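Local coordinates for glutamate--tRNA ligase (Elizabethkingia anophelis, PDB 6B1Z), which probably attaches glutamate to its cognate tRNA in an ATP-dependent reaction, as a class I aminoacyl-tRNA synthetase, at residues N194-K199 with S235-V240; L241-M246 with P251-L256. One frame throughout, in Å; residues are numbered along the deposited sequence. Where two conformers were deposited one is given.

How the interactions relate
Both contacts hold the single helix 236-246 within the class I catalytic domain, their centres 11 Å apart. Interaction 1 ties its first turns to the loop between strands 187-192 and 200-202; interaction 2 ties its last turns to Pro251 and strand 252-256. In interaction 1 the loop residues Leu196 and Lys199 are partly exposed and their partners buried; in interaction 2 Tyr243 and Phe253 are buried and Pro251 partly exposed. Interaction 1 combines aliphatic packing with a weak lysine-serine hydrogen bond, whereas interaction 2 is apolar between its segments, its one polar bond going to a bound ethanediol. Met236, in 235-240 but packed on the strand, links the two: its SD lies 3.7 Å from His255 CE1.

Interaction 1 (N194-K199 with S235-V240); sequences NTLDDK and SMALHV
Leu196 and the aliphatic part of Lys199 pack against Ala237 and Leu238, joining the loop 194-199 to the first turns of helix 236-246. In the first apolar contact, Leu196 reaches across with one branch of its fork, and its CD1 meets Ala237 CB at 3.6 Å. The small methyl of alanine suits this place, since it lets the longer leucine come close to the helix surface. The second is made by the aliphatic part of Lys199, which passes Leu238 at a slant: CB, CG and CD of the lysine all lie 3.9 Å from Leu238 CD2, so that one methyl group serves three methylenes. Leu238 presents that methyl because its CG stands anti to the backbone N (chi1 171°).

The polar contact is made by the end of the same lysine. Its chain bends at chi2 (-141°) and again at chi4 (113°), and the ammonium group gives a weak hydrogen bond from Lys199 NZ to Ser235 OG, 3.2 Å long. Lysine thus does two jobs, its methylenes covering a leucine while its nitrogen meets the hydroxyl of Ser235.

Asp198, whose CB points away from the helix, forms a salt bridge with Arg143 through its OD2, and Leu196 packs on Val191 of strand 187-192. Lys199, Ser235 and Leu238 all touch His211 of helix 210-220, placing the contact where that helix, the loop and helix 236-246 come together.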
ATOM      1  N   ASN A 194      -9.498  10.970 -33.524  1.00 14.87           N
ATOM      2  CA  ASN A 194      -9.352  12.419 -33.551  1.00 13.63           C
ATOM      3  C   ASN A 194      -9.190  13.026 -32.161  1.00 15.41           C
ATOM      4  O   ASN A 194      -8.746  14.176 -32.052  1.00 17.29           O
ATOM      5  CB  ASN A 194     -10.563  13.066 -34.227  1.00 14.01           C
ATOM      6  CG  ASN A 194     -10.607  12.847 -35.724  1.00 15.81           C
ATOM      7  OD1 ASN A 194      -9.641  12.407 -36.338  1.00 16.33           O
ATOM      8  ND2 ASN A 194     -11.748  13.171 -36.322  1.00 17.09           N
ATOM      9  N   THR A 195      -9.565  12.306 -31.104  1.00 14.99           N
ATOM     10  CA  THR A 195      -9.363  12.786 -29.742  1.00 16.09           C
ATOM     11  C   THR A 195      -7.993  12.419 -29.184  1.00 15.96           C
ATOM     12  O   THR A 195      -7.689  12.781 -28.036  1.00 18.44           O
ATOM     13  CB  THR A 195     -10.448  12.228 -28.796  1.00 17.55           C
ATOM     14  OG1 THR A 195     -10.252  10.821 -28.601  1.00 17.61           O
ATOM     15  CG2 THR A 195     -11.865  12.484 -29.335  1.00 19.11           C
ATOM     16  N   LEU A 196      -7.166  11.708 -29.948  1.00 14.69           N
ATOM     17  CA  LEU A 196      -5.912  11.147 -29.461  1.00 13.77           C
ATOM     18  C   LEU A 196      -4.726  11.830 -30.132  1.00 15.00           C
ATOM     19  O   LEU A 196      -4.862  12.508 -31.156  1.00 16.85           O
ATOM     20  CB  LEU A 196      -5.881   9.637 -29.710  1.00 14.54           C
ATOM     21  CG  LEU A 196      -7.080   8.860 -29.153  1.00 17.90           C
ATOM     22  CD1 LEU A 196      -6.981   7.394 -29.548  1.00 18.55           C
ATOM     23  CD2 LEU A 196      -7.184   9.029 -27.618  1.00 17.29           C
ATOM     24  N   ASP A 197      -3.532  11.642 -29.564  1.00 16.71           N
ATOM     25  CA  ASP A 197      -2.333  12.362 -29.975  0.52 15.19           C
ATOM     26  C   ASP A 197      -1.306  11.426 -30.595  1.00 16.71           C
ATOM     27  O   ASP A 197      -1.326  10.205 -30.372  1.00 19.05           O
ATOM     28  CB  ASP A 197      -1.684  13.082 -28.787  0.52 17.57           C
ATOM     29  CG  ASP A 197      -2.641  13.997 -28.065  0.52 20.86           C
ATOM     30  OD1 ASP A 197      -3.635  14.417 -28.686  0.52 24.57           O
ATOM     31  OD2 ASP A 197      -2.395  14.302 -26.879  0.52 29.16           O
ATOM     32  N   ASP A 198      -0.381  12.026 -31.350  1.00 15.15           N
ATOM     33  CA  ASP A 198       0.736  11.322 -31.984  1.00 14.46           C
ATOM     34  C   ASP A 198       1.849  11.105 -30.949  1.00 18.44           C
ATOM     35  O   ASP A 198       2.901  11.751 -30.983  1.00 17.09           O
ATOM     36  CB  ASP A 198       1.287  12.133 -33.157  1.00 15.07           C
ATOM     37  CG  ASP A 198       0.320  12.263 -34.343  1.00 17.49           C
ATOM     38  OD1 ASP A 198      -0.723  11.586 -34.390  1.00 17.49           O
ATOM     39  OD2 ASP A 198       0.653  13.078 -35.236  1.00 18.58           O
ATOM     40  N   LYS A 199       1.614  10.170 -30.022  1.00 17.83           N
ATOM     41  CA  LYS A 199       2.498  10.049 -28.870  1.00 16.10           C
ATOM     42  C   LYS A 199       3.895   9.619 -29.295  1.00 15.23           C
ATOM     43  O   LYS A 199       4.079   8.859 -30.248  1.00 16.60           O
ATOM     44  CB  LYS A 199       1.942   9.048 -27.850  1.00 22.01           C
ATOM     45  CG  LYS A 199       0.669   9.544 -27.135  1.00 22.96           C
ATOM     46  CD  LYS A 199       0.651   9.151 -25.641  1.00 29.44           C
ATOM     47  CE  LYS A 199      -0.459   9.888 -24.869  1.00 37.46           C
ATOM     48  NZ  LYS A 199      -1.542   8.963 -24.390  1.00 46.88           N
ATOM     49  N   SER A 235      -4.814   5.801 -22.605  1.00 18.69           N
ATOM     50  CA  SER A 235      -3.810   5.298 -23.540  1.00 16.99           C
ATOM     51  C   SER A 235      -4.142   3.925 -24.111  1.00 16.03           C
ATOM     52  O   SER A 235      -3.366   3.399 -24.927  1.00 15.54           O
ATOM     53  CB  SER A 235      -2.444   5.234 -22.845  1.00 19.94           C
ATOM     54  OG  SER A 235      -2.071   6.524 -22.402  1.00 24.13           O
ATOM     55  N   MET A 236      -5.242   3.312 -23.680  1.00 15.70           N
ATOM     56  CA  MET A 236      -5.551   1.960 -24.128  1.00 14.58           C
ATOM     57  C   MET A 236      -5.752   1.893 -25.643  1.00 14.77           C
ATOM     58  O   MET A 236      -5.309   0.930 -26.285  1.00 16.15           O
ATOM     59  CB  MET A 236      -6.779   1.439 -23.383  1.00 16.47           C
ATOM     60  CG  MET A 236      -7.084  -0.013 -23.694  1.00 16.31           C
ATOM     61  SD  MET A 236      -8.556  -0.554 -22.798  1.00 19.92           S
ATOM     62  CE  MET A 236      -8.819  -2.149 -23.558  1.00 19.80           C
ATOM     63  N   ALA A 237      -6.423   2.892 -26.231  1.00 16.29           N
ATOM     64  CA  ALA A 237      -6.610   2.887 -27.680  1.00 16.74           C
ATOM     65  C   ALA A 237      -5.269   2.904 -28.405  1.00 16.11           C
ATOM     66  O   ALA A 237      -5.055   2.140 -29.352  1.00 14.55           O
ATOM     67  CB  ALA A 237      -7.476   4.082 -28.104  1.00 15.76           C
ATOM     68  N   LEU A 238      -4.341   3.767 -27.965  1.00 14.99           N
ATOM     69  CA  LEU A 238      -2.996   3.762 -28.526  1.00 16.60           C
ATOM     70  C   LEU A 238      -2.362   2.384 -28.425  1.00 13.76           C
ATOM     71  O   LEU A 238      -1.750   1.895 -29.381  1.00 14.00           O
ATOM     72  CB  LEU A 238      -2.125   4.794 -27.803  1.00 16.22           C
ATOM     73  CG  LEU A 238      -0.631   4.734 -28.160  1.00 15.41           C
ATOM     74  CD1 LEU A 238      -0.393   5.124 -29.639  1.00 17.66           C
ATOM     75  CD2 LEU A 238       0.153   5.639 -27.229  1.00 15.29           C
ATOM     76  N   HIS A 239      -2.463   1.752 -27.261  1.00 14.10           N
ATOM     77  CA  HIS A 239      -1.791   0.469 -27.085  1.00 13.83           C
ATOM     78  C   HIS A 239      -2.357  -0.584 -28.019  1.00 15.34           C
ATOM     79  O   HIS A 239      -1.597  -1.347 -28.631  1.00 14.10           O
ATOM     80  CB  HIS A 239      -1.894   0.037 -25.626  1.00 15.01           C
ATOM     81  CG  HIS A 239      -1.235   1.005 -24.701  1.00 18.14           C
ATOM     82  ND1 HIS A 239      -1.553   1.113 -23.359  1.00 18.76           N
ATOM     83  CD2 HIS A 239      -0.289   1.943 -24.941  1.00 15.96           C
ATOM     84  CE1 HIS A 239      -0.813   2.064 -22.812  1.00 17.35           C
ATOM     85  NE2 HIS A 239      -0.023   2.570 -23.745  1.00 16.63           N
ATOM     86  N   VAL A 240      -3.684  -0.634 -28.150  1.00 15.52           N
ATOM     87  CA  VAL A 240      -4.308  -1.579 -29.071  1.00 16.35           C
ATOM     88  C   VAL A 240      -3.869  -1.292 -30.502  1.00 16.31           C
ATOM     89  O   VAL A 240      -3.555  -2.215 -31.260  1.00 15.52           O
ATOM     90  CB  VAL A 240      -5.840  -1.542 -28.898  1.00 18.79           C
ATOM     91  CG1 VAL A 240      -6.557  -2.249 -30.047  1.00 28.32           C
ATOM     92  CG2 VAL A 240      -6.205  -2.176 -27.554  1.00 18.50           C
TER

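Interaction 2 (L241-M246 with P251-L256); sequences LLYEAM and PEFAHL. With EDO (1,2-ethanediol), chain V.
In the second half of the beta-alpha-beta unit of strand 225-229, helix 236-246 and strand 252-256, Tyr243 of the helix meets Pro251, immediately before the strand, and Phe253 within it. Pro251 CD lies over one face of the tyrosine ring, the two side chains crossing at about a right angle. It comes to 3.3 Å from Tyr243 CZ and 3.4 Å from Tyr243 OH, so the contact falls at the hydroxyl-bearing end of the ring. A flat aromatic ring and a compact proline ring suit such close apposition. Tyr243 CG stands anti to its carbonyl carbon (chi1 -75°), which sends the ring from the helix toward the start of the strand.

Phe253 makes a looser contact, its CZ 4.4 Å from Tyr243 CE2. The tyrosine carbon lies at the edge of the phenylalanine ring, near its plane.

The phenol also has a polar partner: Tyr243 OH donates a hydrogen bond of 2.6 Å to O2 of a bound ethanediol, probably from the crystallisation liquor. O2 sits at the edge of the tyrosine ring, in its plane. C2 of the diol meets the edge of Phe253, 3.5 Å from CE2, and Asp218 OD1 is also hydrogen-bonded to the molecule.

Strand 252-256 pairs in parallel with 225-229, and a helix packed against the start of the strand that follows it is characteristic of the beta-alpha-beta crossover of Rossmann-like class I synthetase domains.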
ATOM      1  N   LEU A 241      -3.753  -0.009 -30.868  1.00 15.85           N
ATOM      2  CA  LEU A 241      -3.291   0.341 -32.209  1.00 15.48           C
ATOM      3  C   LEU A 241      -1.829  -0.040 -32.419  1.00 15.31           C
ATOM      4  O   LEU A 241      -1.435  -0.382 -33.547  1.00 16.54           O
ATOM      5  CB  LEU A 241      -3.501   1.841 -32.469  1.00 14.31           C
ATOM      6  CG  LEU A 241      -4.946   2.236 -32.753  1.00 15.54           C
ATOM      7  CD1 LEU A 241      -5.074   3.765 -32.615  1.00 16.91           C
ATOM      8  CD2 LEU A 241      -5.324   1.777 -34.165  1.00 17.53           C
ATOM      9  N   LEU A 242      -1.003   0.018 -31.361  1.00 14.19           N
ATOM     10  CA  LEU A 242       0.385  -0.405 -31.512  1.00 13.73           C
ATOM     11  C   LEU A 242       0.484  -1.901 -31.789  1.00 14.19           C
ATOM     12  O   LEU A 242       1.293  -2.320 -32.623  1.00 15.25           O
ATOM     13  CB  LEU A 242       1.191  -0.030 -30.265  1.00 13.83           C
ATOM     14  CG  LEU A 242       1.497   1.473 -30.176  1.00 14.74           C
ATOM     15  CD1 LEU A 242       2.077   1.790 -28.787  1.00 16.69           C
ATOM     16  CD2 LEU A 242       2.468   1.955 -31.274  1.00 18.08           C
ATOM     17  N   TYR A 243      -0.315  -2.724 -31.099  1.00 15.98           N
ATOM     18  CA  TYR A 243      -0.305  -4.156 -31.408  1.00 16.26           C
ATOM     19  C   TYR A 243      -0.704  -4.380 -32.858  1.00 15.95           C
ATOM     20  O   TYR A 243      -0.057  -5.152 -33.570  1.00 17.62           O
ATOM     21  CB  TYR A 243      -1.228  -4.947 -30.473  1.00 15.54           C
ATOM     22  CG  TYR A 243      -0.661  -5.133 -29.087  1.00 14.15           C
ATOM     23  CD1 TYR A 243       0.305  -6.090 -28.840  1.00 16.97           C
ATOM     24  CD2 TYR A 243      -1.100  -4.349 -28.032  1.00 15.29           C
ATOM     25  CE1 TYR A 243       0.837  -6.255 -27.574  1.00 20.05           C
ATOM     26  CE2 TYR A 243      -0.570  -4.501 -26.754  1.00 16.28           C
ATOM     27  CZ  TYR A 243       0.397  -5.457 -26.544  1.00 21.11           C
ATOM     28  OH  TYR A 243       0.916  -5.631 -25.284  1.00 20.23           O
ATOM     29  N   GLU A 244      -1.722  -3.658 -33.328  1.00 15.58           N
ATOM     30  CA  GLU A 244      -2.112  -3.758 -34.731  1.00 15.01           C
ATOM     31  C   GLU A 244      -0.965  -3.361 -35.656  1.00 17.87           C
ATOM     32  O   GLU A 244      -0.692  -4.042 -36.658  1.00 18.10           O
ATOM     33  CB  GLU A 244      -3.338  -2.885 -34.985  1.00 15.27           C
ATOM     34  CG  GLU A 244      -3.814  -2.912 -36.432  1.00 19.30           C
ATOM     35  CD  GLU A 244      -5.008  -2.007 -36.662  1.00 27.70           C
ATOM     36  OE1 GLU A 244      -5.813  -1.817 -35.731  1.00 25.82           O
ATOM     37  OE2 GLU A 244      -5.140  -1.477 -37.780  1.00 35.05           O
ATOM     38  N   ALA A 245      -0.281  -2.256 -35.344  1.00 15.03           N
ATOM     39  CA  ALA A 245       0.815  -1.789 -36.190  1.00 15.48           C
ATOM     40  C   ALA A 245       1.908  -2.846 -36.319  1.00 17.30           C
ATOM     41  O   ALA A 245       2.528  -2.982 -37.386  1.00 19.96           O
ATOM     42  CB  ALA A 245       1.390  -0.480 -35.634  1.00 18.20           C
ATOM     43  N   MET A 246       2.114  -3.635 -35.271  1.00 17.59           N
ATOM     44  CA  MET A 246       3.170  -4.632 -35.234  1.00 16.29           C
ATOM     45  C   MET A 246       2.731  -5.980 -35.784  1.00 17.46           C
ATOM     46  O   MET A 246       3.565  -6.895 -35.882  1.00 19.73           O
ATOM     47  CB  MET A 246       3.673  -4.807 -33.798  1.00 15.78           C
ATOM     48  CG  MET A 246       4.217  -3.506 -33.166  1.00 17.30           C
ATOM     49  SD  MET A 246       5.580  -2.751 -34.072  1.00 18.74           S
ATOM     50  CE  MET A 246       6.919  -3.884 -33.654  1.00 17.13           C
ATOM     51  N   PRO A 251      -2.992  -8.460 -25.599  1.00 17.66           N
ATOM     52  CA  PRO A 251      -3.502  -9.160 -24.414  1.00 17.08           C
ATOM     53  C   PRO A 251      -4.850  -8.582 -24.019  1.00 16.90           C
ATOM     54  O   PRO A 251      -5.319  -7.582 -24.576  1.00 19.25           O
ATOM     55  CB  PRO A 251      -2.451  -8.863 -23.344  1.00 19.35           C
ATOM     56  CG  PRO A 251      -1.922  -7.507 -23.739  1.00 22.64           C
ATOM     57  CD  PRO A 251      -1.892  -7.538 -25.260  1.00 18.70           C
ATOM     58  N   GLU A 252      -5.470  -9.212 -23.026  1.00 17.06           N
ATOM     59  CA  GLU A 252      -6.650  -8.623 -22.398  1.00 15.92           C
ATOM     60  C   GLU A 252      -6.217  -7.564 -21.393  1.00 16.27           C
ATOM     61  O   GLU A 252      -5.113  -7.624 -20.847  1.00 17.72           O
ATOM     62  CB  GLU A 252      -7.486  -9.690 -21.692  1.00 17.24           C
ATOM     63  CG  GLU A 252      -8.064 -10.727 -22.653  1.00 20.01           C
ATOM     64  CD  GLU A 252      -8.991 -11.689 -21.968  1.00 36.96           C
ATOM     65  OE1 GLU A 252     -10.012 -11.231 -21.412  1.00 35.24           O
ATOM     66  OE2 GLU A 252      -8.691 -12.900 -21.972  1.00 36.02           O
ATOM     67  N   PHE A 253      -7.097  -6.594 -21.148  1.00 15.34           N
ATOM     68  CA  PHE A 253      -6.828  -5.499 -20.221  1.00 14.39           C
ATOM     69  C   PHE A 253      -7.880  -5.444 -19.127  1.00 17.58           C
ATOM     70  O   PHE A 253      -9.047  -5.778 -19.348  1.00 18.32           O
ATOM     71  CB  PHE A 253      -6.808  -4.131 -20.939  1.00 15.18           C
ATOM     72  CG  PHE A 253      -5.685  -3.975 -21.910  1.00 15.25           C
ATOM     73  CD1 PHE A 253      -5.812  -4.460 -23.205  1.00 16.07           C
ATOM     74  CD2 PHE A 253      -4.511  -3.346 -21.537  1.00 19.95           C
ATOM     75  CE1 PHE A 253      -4.771  -4.334 -24.107  1.00 18.19           C
ATOM     76  CE2 PHE A 253      -3.464  -3.215 -22.437  1.00 20.28           C
ATOM     77  CZ  PHE A 253      -3.603  -3.707 -23.726  1.00 20.05           C
ATOM     78  N   ALA A 254      -7.446  -5.015 -17.937  1.00 15.79           N
ATOM     79  CA  ALA A 254      -8.339  -4.723 -16.816  1.00 15.14           C
ATOM     80  C   ALA A 254      -7.830  -3.465 -16.133  1.00 16.54           C
ATOM     81  O   ALA A 254      -6.702  -3.455 -15.632  1.00 18.48           O
ATOM     82  CB  ALA A 254      -8.382  -5.891 -15.823  1.00 18.45           C
ATOM     83  N   HIS A 255      -8.647  -2.414 -16.105  1.00 15.32           N
ATOM     84  CA  HIS A 255      -8.239  -1.125 -15.557  1.00 16.65           C
ATOM     85  C   HIS A 255      -8.938  -0.889 -14.226  1.00 20.48           C
ATOM     86  O   HIS A 255     -10.172  -0.822 -14.165  1.00 19.38           O
ATOM     87  CB  HIS A 255      -8.525   0.001 -16.547  1.00 15.40           C
ATOM     88  CG  HIS A 255      -7.540   0.052 -17.670  1.00 16.08           C
ATOM     89  ND1 HIS A 255      -7.649  -0.748 -18.792  1.00 16.00           N
ATOM     90  CD2 HIS A 255      -6.420   0.796 -17.845  1.00 16.84           C
ATOM     91  CE1 HIS A 255      -6.639  -0.494 -19.608  1.00 17.31           C
ATOM     92  NE2 HIS A 255      -5.876   0.436 -19.055  1.00 18.04           N
ATOM     93  N   LEU A 256      -8.140  -0.765 -13.169  1.00 16.19           N
ATOM     94  CA  LEU A 256      -8.636  -0.602 -11.809  1.00 15.72           C
ATOM     95  C   LEU A 256      -8.863   0.871 -11.485  1.00 17.22           C
ATOM     96  O   LEU A 256      -7.976   1.707 -11.685  1.00 20.48           O
ATOM     97  CB  LEU A 256      -7.628  -1.213 -10.834  1.00 14.04           C
ATOM     98  CG  LEU A 256      -7.245  -2.665 -11.131  1.00 15.69           C
ATOM     99  CD1 LEU A 256      -6.024  -3.074 -10.301  1.00 16.71           C
ATOM    100  CD2 LEU A 256      -8.423  -3.597 -10.825  1.00 18.32           C
TER
HETATM  101  C1  EDO V 621       1.038  -1.957 -22.411  1.00 48.76           C
HETATM  102  O1  EDO V 621       1.084  -0.597 -22.848  1.00 41.04           O
HETATM  103  C2  EDO V 621      -0.100  -2.667 -23.122  1.00 35.50           C
HETATM  104  O2  EDO V 621       0.225  -4.056 -23.270  1.00 22.38           O